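Local coordinates for protein cephalosporin acylase (Bacillus halodurans, PDB 2NLZ) that is named a cephalosporin acylase and, as a gamma-glutamyltranspeptidase relative of the N-terminal nucleophile clan, probably hydrolyses amide bonds, at residues V19-G24 with G522-G527; Y360-D365 with Q513-D518; M25-Q30 with G534-W539; G368-F373 with I433-V438. The protein carries 1 engineered substitution. All coordinates share one frame; numbering follows the deposited sequence.

Interaction 1: residues V19-G24 with G522-G527; sequences VYAKNG and GVLAGG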
loop_
_atom_site.group_PDB
_atom_site.type_symbol
_atom_site.label_atom_id
_atom_site.label_comp_id
_atom_site.label_asym_id
_atom_site.label_seq_id
_atom_site.Cartn_x
_atom_site.Cartn_y
_atom_site.Cartn_z
ATOM N N VAL D 19 -4.930 -18.196 15.577
ATOM C CA VAL D 19 -4.484 -19.419 16.235
ATOM C C VAL D 19 -5.693 -20.165 16.821
ATOM O O VAL D 19 -6.564 -19.552 17.463
ATOM C CB VAL D 19 -3.408 -19.108 17.314
ATOM C CG1 VAL D 19 -3.224 -20.271 18.275
ATOM C CG2 VAL D 19 -2.074 -18.727 16.636
ATOM N N TYR D 20 -5.748 -21.477 16.568
ATOM C CA TYR D 20 -6.840 -22.327 17.062
ATOM C C TYR D 20 -6.432 -23.372 18.109
ATOM O O TYR D 20 -5.365 -23.989 18.020
ATOM C CB TYR D 20 -7.574 -23.004 15.897
ATOM C CG TYR D 20 -8.497 -22.075 15.146
ATOM C CD1 TYR D 20 -9.847 -22.008 15.456
ATOM C CD2 TYR D 20 -8.008 -21.248 14.140
ATOM C CE1 TYR D 20 -10.691 -21.152 14.780
ATOM C CE2 TYR D 20 -8.841 -20.391 13.461
ATOM C CZ TYR D 20 -10.179 -20.350 13.785
ATOM O OH TYR D 20 -11.003 -19.496 13.110
ATOM N N ALA D 21 -7.300 -23.565 19.099
ATOM C CA ALA D 21 -7.076 -24.560 20.149
ATOM C C ALA D 21 -8.385 -25.073 20.729
ATOM O O ALA D 21 -9.462 -24.544 20.445
ATOM C CB ALA D 21 -6.202 -23.994 21.261
ATOM N N LYS D 22 -8.278 -26.110 21.549
ATOM C CA LYS D 22 -9.438 -26.681 22.203
ATOM C C LYS D 22 -9.216 -26.775 23.699
ATOM O O LYS D 22 -10.062 -26.349 24.479
ATOM C CB LYS D 22 -9.762 -28.063 21.633
ATOM C CG LYS D 22 -10.705 -28.043 20.443
ATOM C CD LYS D 22 -12.132 -27.652 20.836
ATOM C CE LYS D 22 -12.836 -28.739 21.653
ATOM N NZ LYS D 22 -13.180 -29.934 20.836
ATOM N N ASN D 23 -8.074 -27.326 24.095
ATOM C CA ASN D 23 -7.835 -27.639 25.500
ATOM C C ASN D 23 -7.169 -26.527 26.303
ATOM O O ASN D 23 -7.166 -26.563 27.535
ATOM C CB ASN D 23 -7.059 -28.952 25.636
ATOM C CG ASN D 23 -7.908 -30.170 25.310
ATOM O OD1 ASN D 23 -7.397 -31.205 24.885
ATOM N ND2 ASN D 23 -9.215 -30.048 25.511
ATOM N N GLY D 24 -6.618 -25.536 25.608
ATOM C CA GLY D 24 -5.966 -24.431 26.293
ATOM C C GLY D 24 -5.311 -23.434 25.372
ATOM O O GLY D 24 -4.810 -23.790 24.307
ATOM N N GLY D 522 -17.039 -25.042 20.875
ATOM C CA GLY D 522 -16.057 -24.959 21.952
ATOM C C GLY D 522 -14.648 -24.617 21.489
ATOM O O GLY D 522 -13.731 -24.518 22.305
ATOM N N VAL D 523 -14.479 -24.424 20.180
ATOM C CA VAL D 523 -13.175 -24.110 19.606
ATOM C C VAL D 523 -12.707 -22.677 19.949
ATOM O O VAL D 523 -13.478 -21.710 19.861
ATOM C CB VAL D 523 -13.123 -24.440 18.070
ATOM C CG1 VAL D 523 -14.013 -23.503 17.253
ATOM C CG2 VAL D 523 -11.693 -24.437 17.547
ATOM N N LEU D 524 -11.445 -22.565 20.370
ATOM C CA LEU D 524 -10.855 -21.297 20.785
ATOM C C LEU D 524 -10.072 -20.649 19.647
ATOM O O LEU D 524 -9.243 -21.286 19.006
ATOM C CB LEU D 524 -9.923 -21.503 21.983
ATOM C CG LEU D 524 -10.452 -22.194 23.241
ATOM C CD1 LEU D 524 -9.281 -22.612 24.132
ATOM C CD2 LEU D 524 -11.430 -21.322 24.017
ATOM N N ALA D 525 -10.338 -19.370 19.416
ATOM C CA ALA D 525 -9.676 -18.620 18.358
ATOM C C ALA D 525 -8.958 -17.409 18.935
ATOM O O ALA D 525 -9.570 -16.545 19.570
ATOM C CB ALA D 525 -10.673 -18.203 17.297
ATOM N N GLY D 526 -7.653 -17.348 18.697
ATOM C CA GLY D 526 -6.826 -16.336 19.314
ATOM C C GLY D 526 -6.157 -15.367 18.374
ATOM O O GLY D 526 -5.790 -15.709 17.240
ATOM N N GLY D 527 -6.021 -14.144 18.871
ATOM C CA GLY D 527 -5.300 -13.078 18.202
ATOM C C GLY D 527 -4.312 -12.444 19.170
ATOM O O GLY D 527 -4.603 -12.300 20.369
#
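An antiparallel strand pairing brings Val19, Tyr20 and Ala21 against Gly526, Ala525 and Leu524, joining the first short strand of the chain to one near its C-terminal end. Val19 and Gly526 form a hydrogen-bonded pair, with Gly526 N 2.8 Å from Val19 O and Val19 N reaching a lone pair of Gly526 O. Ala21 and Leu524 make the second such pair, and Leu524 N lies 2.8 Å from Ala21 O. Between them sits the non-hydrogen-bonded pair Tyr20 and Ala525, where Tyr20 CA approaches Leu524 O at 3.3 Å in a CA-H...O contact. With chi1 at -76° the ring stands beside its own backbone N and reaches across the line of the neighbouring strand: Val523 CG2 meets its edge in plane, 3.7 Å from Tyr20 CD1, and Ala525 CB is 3.9 Å from Tyr20 CE1. Pro157 of the second subunit also packs on this ring. Replacing Tyr20 by a serine would probably leave Val523 CG2 and Ala525 CB without their apolar partner and open a gap toward that subunit. Past the strand, the bent Lys22 chain lays CD against Val523 CA. The ladder is typical of antiparallel sheets, here within the central beta layers expected of an N-terminal nucleophile fold.

Interaction 2: residues Y360-D365 with Q513-D518; sequences YLATAD and QIIWRD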
loop_
_atom_site.group_PDB
_atom_site.type_symbol
_atom_site.label_atom_id
_atom_site.label_comp_id
_atom_site.label_asym_id
_atom_site.label_seq_id
_atom_site.Cartn_x
_atom_site.Cartn_y
_atom_site.Cartn_z
ATOM N N TYR D 360 -1.033 -6.970 29.435
ATOM C CA TYR D 360 -2.305 -7.666 29.295
ATOM C C TYR D 360 -2.089 -9.110 28.863
ATOM O O TYR D 360 -1.082 -9.449 28.236
ATOM C CB TYR D 360 -3.303 -6.931 28.372
ATOM C CG TYR D 360 -4.601 -7.693 28.265
ATOM C CD1 TYR D 360 -5.481 -7.729 29.335
ATOM C CD2 TYR D 360 -4.916 -8.436 27.131
ATOM C CE1 TYR D 360 -6.653 -8.469 29.280
ATOM C CE2 TYR D 360 -6.085 -9.177 27.065
ATOM C CZ TYR D 360 -6.949 -9.187 28.147
ATOM O OH TYR D 360 -8.115 -9.914 28.108
ATOM N N LEU D 361 -3.057 -9.951 29.201
ATOM C CA LEU D 361 -2.890 -11.385 29.205
ATOM C C LEU D 361 -4.284 -11.986 29.068
ATOM O O LEU D 361 -5.247 -11.473 29.664
ATOM C CB LEU D 361 -2.259 -11.752 30.550
ATOM C CG LEU D 361 -2.036 -13.100 31.205
ATOM C CD1 LEU D 361 -1.321 -12.774 32.481
ATOM C CD2 LEU D 361 -3.331 -13.844 31.498
ATOM N N ALA D 362 -4.407 -13.059 28.290
ATOM C CA ALA D 362 -5.674 -13.766 28.216
ATOM C C ALA D 362 -5.451 -15.255 28.162
ATOM O O ALA D 362 -4.588 -15.735 27.426
ATOM C CB ALA D 362 -6.486 -13.311 27.025
ATOM N N THR D 363 -6.229 -15.981 28.961
ATOM C CA THR D 363 -6.149 -17.434 29.017
ATOM C C THR D 363 -7.531 -18.095 28.954
ATOM O O THR D 363 -8.535 -17.548 29.431
ATOM C CB THR D 363 -5.471 -17.894 30.297
ATOM O OG1 THR D 363 -6.063 -17.203 31.397
ATOM C CG2 THR D 363 -3.983 -17.580 30.278
ATOM N N ALA D 364 -7.564 -19.278 28.357
ATOM C CA ALA D 364 -8.771 -20.097 28.311
ATOM C C ALA D 364 -8.385 -21.582 28.300
ATOM O O ALA D 364 -7.301 -21.949 27.812
ATOM C CB ALA D 364 -9.602 -19.751 27.093
ATOM N N ASP D 365 -9.259 -22.428 28.842
ATOM C CA ASP D 365 -9.024 -23.875 28.821
ATOM C C ASP D 365 -10.165 -24.685 28.213
ATOM O O ASP D 365 -11.173 -24.125 27.765
ATOM C CB ASP D 365 -8.647 -24.402 30.218
ATOM C CG ASP D 365 -9.756 -24.222 31.257
ATOM O OD1 ASP D 365 -10.949 -24.218 30.891
ATOM O OD2 ASP D 365 -9.426 -24.112 32.460
ATOM N N GLN D 513 -4.741 -8.421 23.229
ATOM C CA GLN D 513 -4.876 -9.867 23.066
ATOM C C GLN D 513 -6.356 -10.222 23.119
ATOM O O GLN D 513 -7.136 -9.611 23.860
ATOM C CB GLN D 513 -4.124 -10.659 24.142
ATOM C CG GLN D 513 -2.800 -10.064 24.623
ATOM C CD GLN D 513 -1.663 -10.316 23.669
ATOM O OE1 GLN D 513 -0.735 -9.506 23.566
ATOM N NE2 GLN D 513 -1.724 -11.444 22.960
ATOM N N ILE D 514 -6.734 -11.215 22.322
ATOM C CA ILE D 514 -8.103 -11.673 22.247
ATOM C C ILE D 514 -8.094 -13.197 22.170
ATOM O O ILE D 514 -7.304 -13.784 21.435
ATOM C CB ILE D 514 -8.831 -11.080 21.000
ATOM C CG1 ILE D 514 -9.123 -9.583 21.189
ATOM C CG2 ILE D 514 -10.134 -11.811 20.716
ATOM C CD1 ILE D 514 -9.542 -8.847 19.911
ATOM N N ILE D 515 -8.954 -13.820 22.971
ATOM C CA ILE D 515 -9.338 -15.215 22.777
ATOM C C ILE D 515 -10.869 -15.281 22.707
ATOM O O ILE D 515 -11.539 -14.880 23.660
ATOM C CB ILE D 515 -8.830 -16.141 23.915
ATOM C CG1 ILE D 515 -7.310 -16.126 24.002
ATOM C CG2 ILE D 515 -9.251 -17.562 23.662
ATOM C CD1 ILE D 515 -6.763 -16.911 25.169
ATOM N N TRP D 516 -11.415 -15.760 21.589
ATOM C CA TRP D 516 -12.854 -16.016 21.497
ATOM C C TRP D 516 -13.176 -17.508 21.508
ATOM O O TRP D 516 -12.543 -18.303 20.813
ATOM C CB TRP D 516 -13.524 -15.379 20.260
ATOM C CG TRP D 516 -13.451 -13.865 20.081
ATOM C CD1 TRP D 516 -13.324 -13.211 18.895
ATOM C CD2 TRP D 516 -13.518 -12.843 21.094
ATOM N NE1 TRP D 516 -13.285 -11.854 19.093
ATOM C CE2 TRP D 516 -13.406 -11.594 20.432
ATOM C CE3 TRP D 516 -13.658 -12.857 22.491
ATOM C CZ2 TRP D 516 -13.425 -10.363 21.119
ATOM C CZ3 TRP D 516 -13.675 -11.628 23.184
ATOM C CH2 TRP D 516 -13.563 -10.401 22.492
ATOM N N ARG D 517 -14.174 -17.877 22.304
ATOM C CA ARG D 517 -14.678 -19.234 22.320
ATOM C C ARG D 517 -16.028 -19.311 21.624
ATOM O O ARG D 517 -16.967 -18.599 21.990
ATOM C CB ARG D 517 -14.839 -19.737 23.747
ATOM C CG ARG D 517 -15.745 -20.953 23.812
ATOM C CD ARG D 517 -16.380 -21.179 25.171
ATOM N NE ARG D 517 -15.690 -22.291 25.779
ATOM C CZ ARG D 517 -16.123 -23.540 25.884
ATOM N NH1 ARG D 517 -15.302 -24.419 26.435
ATOM N NH2 ARG D 517 -17.335 -23.915 25.480
ATOM N N ASP D 518 -16.114 -20.185 20.623
ATOM C CA ASP D 518 -17.379 -20.515 19.971
ATOM C C ASP D 518 -18.258 -21.290 20.957
ATOM O O ASP D 518 -17.853 -22.348 21.433
ATOM C CB ASP D 518 -17.105 -21.355 18.725
ATOM C CG ASP D 518 -18.315 -21.485 17.827
ATOM O OD1 ASP D 518 -18.243 -20.992 16.684
ATOM O OD2 ASP D 518 -19.326 -22.088 18.252
#
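Tyr360 and Gln513 lie alongside each other with their side chains running in opposite directions, and the phenol ring and the amide are only 27° from parallel. With chi1 at -180° the Tyr360 ring runs along the facing strand and turns its CD2-CE2 edge to Gln513; there Tyr360 CD2 comes 3.7 Å from Gln513 CG, while Gln513 O sits at the ring edge, 3.4 Å from Tyr360 CE2. The polar ends part company: Tyr360 OH bonds to Ser372 OG, and Gln513, its chain bent at chi2, sends NE2 to Thr528 OG1.

Further along, Ile515 points both of its branches at the strand across from it. Ile515 CD1 ends 3.3 Å from Ala362 O and 4.1 Å from Ala362 CB, whereas Ile515 CG2 takes Ala364 CB as its partner, also at 4.1 Å. The small alanines let the branched side chain settle close to the backbone of 360-365. The two strand segments run in nearly the same direction, 16° apart, with axes approaching to 6.7 Å, wider than neighbours in a sheet; they meet by side chains, face to face, as layers of a sandwich do.

At the far end Arg517 brings the edge of its guanidinium toward Asp365 O, but Arg517 NH1 remains 4.3 Å away. The Asp365 carboxylate is bonded instead by the backbone N atoms of Asn369 and Ala47. The chemistry is therefore mainly apolar: van der Waals packing joins the layers, while Tyr360 OH, Gln513 NE2 and the Asp365 carboxylate find their hydrogen bonds among other residues.

Interaction 3: residues M25-Q30 with G534-W539; sequences MVATSQ and GQVAAW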
loop_
_atom_site.group_PDB
_atom_site.type_symbol
_atom_site.label_atom_id
_atom_site.label_comp_id
_atom_site.label_asym_id
_atom_site.label_seq_id
_atom_site.Cartn_x
_atom_site.Cartn_y
_atom_site.Cartn_z
ATOM N N MET D 25 -5.324 -22.175 25.799
ATOM C CA MET D 25 -4.747 -21.089 25.025
ATOM C C MET D 25 -4.273 -19.967 25.932
ATOM O O MET D 25 -4.965 -19.577 26.877
ATOM C CB MET D 25 -5.763 -20.549 24.020
ATOM C CG MET D 25 -5.182 -19.554 23.021
ATOM S SD MET D 25 -6.387 -19.032 21.790
ATOM C CE MET D 25 -6.313 -20.391 20.642
ATOM N N VAL D 26 -3.077 -19.466 25.648
ATOM C CA VAL D 26 -2.531 -18.339 26.381
ATOM C C VAL D 26 -2.106 -17.295 25.366
ATOM O O VAL D 26 -1.474 -17.628 24.359
ATOM C CB VAL D 26 -1.337 -18.760 27.256
ATOM C CG1 VAL D 26 -0.760 -17.571 27.979
ATOM C CG2 VAL D 26 -1.775 -19.784 28.253
ATOM N N ALA D 27 -2.485 -16.045 25.625
ATOM C CA ALA D 27 -2.180 -14.942 24.742
ATOM C C ALA D 27 -1.667 -13.750 25.545
ATOM O O ALA D 27 -2.386 -13.166 26.368
ATOM C CB ALA D 27 -3.398 -14.564 23.913
ATOM N N THR D 28 -0.410 -13.403 25.306
ATOM C CA THR D 28 0.224 -12.310 26.022
ATOM C C THR D 28 1.399 -11.694 25.245
ATOM O O THR D 28 1.786 -12.180 24.172
ATOM C CB THR D 28 0.687 -12.746 27.433
ATOM O OG1 THR D 28 1.080 -11.591 28.190
ATOM C CG2 THR D 28 1.842 -13.759 27.336
ATOM N N SER D 29 1.965 -10.638 25.830
ATOM C CA SER D 29 2.973 -9.822 25.193
ATOM C C SER D 29 4.401 -10.329 25.342
ATOM O O SER D 29 5.336 -9.656 24.911
ATOM C CB SER D 29 2.888 -8.408 25.749
ATOM O OG SER D 29 3.181 -8.404 27.127
ATOM N N GLN D 30 4.596 -11.492 25.948
ATOM C CA GLN D 30 5.950 -12.036 26.036
ATOM C C GLN D 30 5.910 -13.532 25.817
ATOM O O GLN D 30 5.280 -14.228 26.601
ATOM C CB GLN D 30 6.555 -11.717 27.397
ATOM C CG GLN D 30 8.040 -11.420 27.358
ATOM C CD GLN D 30 8.370 -10.179 26.541
ATOM O OE1 GLN D 30 9.324 -10.177 25.758
ATOM N NE2 GLN D 30 7.583 -9.115 26.717
ATOM N N GLY D 534 5.312 -11.158 21.087
ATOM C CA GLY D 534 4.180 -11.756 21.785
ATOM C C GLY D 534 3.659 -12.987 21.076
ATOM O O GLY D 534 4.133 -13.346 19.984
ATOM N N GLN D 535 2.673 -13.636 21.679
ATOM C CA GLN D 535 2.271 -14.921 21.166
ATOM C C GLN D 535 0.885 -15.276 21.625
ATOM O O GLN D 535 0.516 -14.969 22.759
ATOM C CB GLN D 535 3.250 -15.977 21.669
ATOM C CG GLN D 535 3.373 -17.189 20.797
ATOM C CD GLN D 535 4.379 -18.178 21.344
ATOM O OE1 GLN D 535 4.314 -18.567 22.507
ATOM N NE2 GLN D 535 5.320 -18.588 20.504
ATOM N N VAL D 536 0.117 -15.901 20.729
ATOM C CA VAL D 536 -1.015 -16.735 21.130
ATOM C C VAL D 536 -0.537 -18.158 20.962
ATOM O O VAL D 536 -0.072 -18.534 19.879
ATOM C CB VAL D 536 -2.253 -16.617 20.230
ATOM C CG1 VAL D 536 -3.485 -16.921 21.035
ATOM C CG2 VAL D 536 -2.366 -15.277 19.617
ATOM N N ALA D 537 -0.653 -18.962 22.008
ATOM C CA ALA D 537 -0.215 -20.335 21.892
ATOM C C ALA D 537 -1.300 -21.299 22.303
ATOM O O ALA D 537 -2.102 -21.012 23.189
ATOM C CB ALA D 537 1.054 -20.559 22.695
ATOM N N ALA D 538 -1.302 -22.449 21.639
ATOM C CA ALA D 538 -2.222 -23.545 21.932
ATOM C C ALA D 538 -1.631 -24.593 22.880
ATOM O O ALA D 538 -0.417 -24.774 22.947
ATOM C CB ALA D 538 -2.628 -24.213 20.632
ATOM N N TRP D 539 -2.504 -25.285 23.604
ATOM C CA TRP D 539 -2.134 -26.514 24.307
ATOM C C TRP D 539 -3.216 -27.576 24.138
ATOM O O TRP D 539 -4.395 -27.276 24.296
ATOM C CB TRP D 539 -1.894 -26.252 25.788
ATOM C CG TRP D 539 -1.677 -27.509 26.565
ATOM C CD1 TRP D 539 -0.581 -28.323 26.525
ATOM C CD2 TRP D 539 -2.587 -28.106 27.488
ATOM N NE1 TRP D 539 -0.752 -29.389 27.375
ATOM C CE2 TRP D 539 -1.974 -29.276 27.981
ATOM C CE3 TRP D 539 -3.863 -27.761 27.952
ATOM C CZ2 TRP D 539 -2.590 -30.100 28.918
ATOM C CZ3 TRP D 539 -4.475 -28.584 28.878
ATOM C CH2 TRP D 539 -3.838 -29.744 29.349
#
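Strands 25-28 and 535-538 run antiparallel, 172° apart, with hydrogen-bonded pairs at Val26 with Ala537 and Thr28 with Gln535. Each of those pairs exchanges two backbone bonds, among them Ala537 N to Val26 O at 2.8 Å and Gln535 N to Thr28 O at 3.0 Å. At the non-hydrogen-bonded positions CA-H...O contacts fill in, as where Met25 CA lies 3.2 Å from Ala537 O.

On the face carrying Met25, Ala27 and Val536, one methyl group does most of the touching. Val536 CG1, anti to the backbone N (chi1 -152°), is directed at the facing strand and lies 3.7 Å from both Met25 SD and Ala27 CB. Met25 is extended as far as its sulfur and crosses the valine obliquely; beyond this pair, Val19 and Leu524 also pack on the methionine.

The other face carries Val26, Thr28, Ala537 and Gln535. Val26 and Ala537 both pack on Leu38 of helix 31-42, Thr28 OG1 bonds to Tyr360 O, and Gln535 packs on Val536 of the second subunit. Strand 25-28 gives way to Ser29, whose OG bonds to Glu62, and then to Gln30 at the N-cap position of helix 31-42. Near this end of the pairing Gly534 CA lies beside Thr28 O. The chemistry implies that directional backbone bonds set the pairing, while apolar packing between the two strands is confined to the face of Met25, Ala27 and Val536.

Interaction 4: residues G368-F373 with I433-V438; sequences GNMVSF and IGPFGV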
loop_
_atom_site.group_PDB
_atom_site.type_symbol
_atom_site.label_atom_id
_atom_site.label_comp_id
_atom_site.label_asym_id
_atom_site.label_seq_id
_atom_site.Cartn_x
_atom_site.Cartn_y
_atom_site.Cartn_z
ATOM N N GLY D 368 -13.998 -24.827 29.931
ATOM C CA GLY D 368 -14.838 -23.629 29.898
ATOM C C GLY D 368 -14.434 -22.509 30.837
ATOM O O GLY D 368 -15.221 -21.597 31.077
ATOM N N ASN D 369 -13.219 -22.576 31.375
ATOM C CA ASN D 369 -12.669 -21.468 32.153
ATOM C C ASN D 369 -11.894 -20.488 31.272
ATOM O O ASN D 369 -11.204 -20.899 30.333
ATOM C CB ASN D 369 -11.805 -21.975 33.293
ATOM C CG ASN D 369 -12.525 -22.980 34.153
ATOM O OD1 ASN D 369 -13.622 -22.721 34.644
ATOM N ND2 ASN D 369 -11.914 -24.144 34.337
ATOM N N MET D 370 -12.049 -19.194 31.564
ATOM C CA MET D 370 -11.470 -18.117 30.757
ATOM C C MET D 370 -11.119 -16.938 31.650
ATOM O O MET D 370 -11.893 -16.605 32.568
ATOM C CB MET D 370 -12.460 -17.650 29.680
ATOM C CG MET D 370 -12.850 -18.735 28.690
ATOM S SD MET D 370 -13.224 -18.177 27.028
ATOM C CE MET D 370 -14.921 -17.706 27.262
ATOM N N VAL D 371 -9.966 -16.306 31.406
ATOM C CA VAL D 371 -9.606 -15.113 32.184
ATOM C C VAL D 371 -9.008 -13.956 31.389
ATOM O O VAL D 371 -8.179 -14.145 30.504
ATOM C CB VAL D 371 -8.772 -15.438 33.482
ATOM C CG1 VAL D 371 -8.082 -16.779 33.382
ATOM C CG2 VAL D 371 -7.782 -14.308 33.845
ATOM N N SER D 372 -9.486 -12.761 31.717
ATOM C CA SER D 372 -8.908 -11.499 31.297
ATOM C C SER D 372 -8.112 -10.949 32.477
ATOM O O SER D 372 -8.691 -10.608 33.502
ATOM C CB SER D 372 -10.039 -10.533 30.956
ATOM O OG SER D 372 -9.576 -9.331 30.367
ATOM N N PHE D 373 -6.789 -10.880 32.339
ATOM C CA PHE D 373 -5.920 -10.439 33.431
ATOM C C PHE D 373 -5.038 -9.313 32.977
ATOM O O PHE D 373 -4.491 -9.360 31.883
ATOM C CB PHE D 373 -5.014 -11.576 33.919
ATOM C CG PHE D 373 -4.297 -11.271 35.202
ATOM C CD1 PHE D 373 -4.863 -11.613 36.428
ATOM C CD2 PHE D 373 -3.056 -10.633 35.195
ATOM C CE1 PHE D 373 -4.203 -11.324 37.623
ATOM C CE2 PHE D 373 -2.391 -10.335 36.388
ATOM C CZ PHE D 373 -2.957 -10.690 37.601
ATOM N N ILE D 433 -18.035 -15.644 25.525
ATOM C CA ILE D 433 -17.290 -15.680 24.277
ATOM C C ILE D 433 -15.796 -15.375 24.492
ATOM O O ILE D 433 -14.954 -15.923 23.786
ATOM C CB ILE D 433 -17.981 -14.950 23.078
ATOM C CG1 ILE D 433 -17.616 -13.485 23.022
ATOM C CG2 ILE D 433 -19.519 -15.149 23.078
ATOM C CD1 ILE D 433 -17.907 -12.927 21.667
ATOM N N GLY D 434 -15.458 -14.561 25.487
ATOM C CA GLY D 434 -14.047 -14.477 25.873
ATOM C C GLY D 434 -13.432 -13.223 26.473
ATOM O O GLY D 434 -14.088 -12.179 26.627
ATOM N N PRO D 435 -12.146 -13.332 26.841
ATOM C CA PRO D 435 -11.390 -12.209 27.376
ATOM C C PRO D 435 -10.725 -11.377 26.276
ATOM O O PRO D 435 -10.303 -11.914 25.241
ATOM C CB PRO D 435 -10.342 -12.891 28.246
ATOM C CG PRO D 435 -10.107 -14.217 27.573
ATOM C CD PRO D 435 -11.346 -14.568 26.794
ATOM N N PHE D 436 -10.662 -10.069 26.510
ATOM C CA PHE D 436 -9.972 -9.155 25.618
ATOM C C PHE D 436 -9.420 -8.007 26.450
ATOM O O PHE D 436 -9.879 -7.771 27.572
ATOM C CB PHE D 436 -10.914 -8.629 24.528
ATOM C CG PHE D 436 -11.964 -7.678 25.035
ATOM C CD1 PHE D 436 -13.176 -8.153 25.478
ATOM C CD2 PHE D 436 -11.739 -6.305 25.053
ATOM C CE1 PHE D 436 -14.134 -7.296 25.936
ATOM C CE2 PHE D 436 -12.697 -5.440 25.516
ATOM C CZ PHE D 436 -13.899 -5.935 25.955
ATOM N N GLY D 437 -8.427 -7.311 25.904
ATOM C CA GLY D 437 -7.905 -6.098 26.518
ATOM C C GLY D 437 -6.978 -5.394 25.559
ATOM O O GLY D 437 -6.325 -6.041 24.733
ATOM N N VAL D 438 -6.945 -4.066 25.632
ATOM C CA VAL D 438 -5.923 -3.301 24.932
ATOM C C VAL D 438 -5.186 -2.343 25.866
ATOM O O VAL D 438 -5.627 -1.216 26.095
ATOM C CB VAL D 438 -6.453 -2.543 23.708
ATOM C CG1 VAL D 438 -5.288 -1.923 22.928
ATOM C CG2 VAL D 438 -7.225 -3.469 22.810
#
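A classic beta bulge, in which Ile433 and Gly434 both face Leu426, marks the place where Met370 meets strand 433-438 in the interior of the beta sandwich. The methionine reaches across from strand 370-373 with CG anti to its carbonyl carbon (chi1 -61°), and its bent chain carries Met370 CE to 3.6 Å from Gly434 CA. Met370 SD is about as near to that CA as to the next residue, where it lies 4.1 Å from Pro435 CD, and the methionine and proline side chains cross at about a right angle. The backbone angles at Gly434 probably favour glycine in the bulge. With an alanine in place of Met370 the CE and SD contacts with Gly434 and Pro435 would be lost, which would probably leave a gap beside the bulge.

Pro435 then presses its ring on the backbone of the other strand. Pro435 CB is 3.4 Å from Val371 O and 3.6 Å from Ser372 CB, making proline the broadest contributor from its side. Ser372 OG, anti to the backbone N, is turned toward strand 433-438 too; a hydrogen bond with Gly424 O helps to satisfy this buried hydroxyl.

The segments are 12° from parallel with axes 5.9 Å apart at their closest. Strand 370-376 is flanked by strands 359-365 and 71-78, strand 431-438 by 424-428 and 512-517. Val371, pointing away from the contact, packs on helix 47-61, and Phe436, likewise pointing away from it, makes an edge-to-face contact with His448 of helix 444-457.

Overall arrangement
From the N terminus, segments 19-24 and 25-30 follow directly on one another, and each waits some 500 residues for its partner. Interaction 1 closes the first long loop at 522-527, interaction 3 the second at 534-539; the two cross, since their segments alternate along the chain. Inside both spans lies interaction 2, and inside that in turn interaction 4, whose loop from 368-373 to 433-438 is the shortest. Interactions 1 and 3 pair strands edge to edge and bring the two ends of the chain together, whereas interactions 2 and 4, with centres about 5 Å apart, pack strands face to face. Backbone bonds between neighbouring strands link interaction 2 to each of the others.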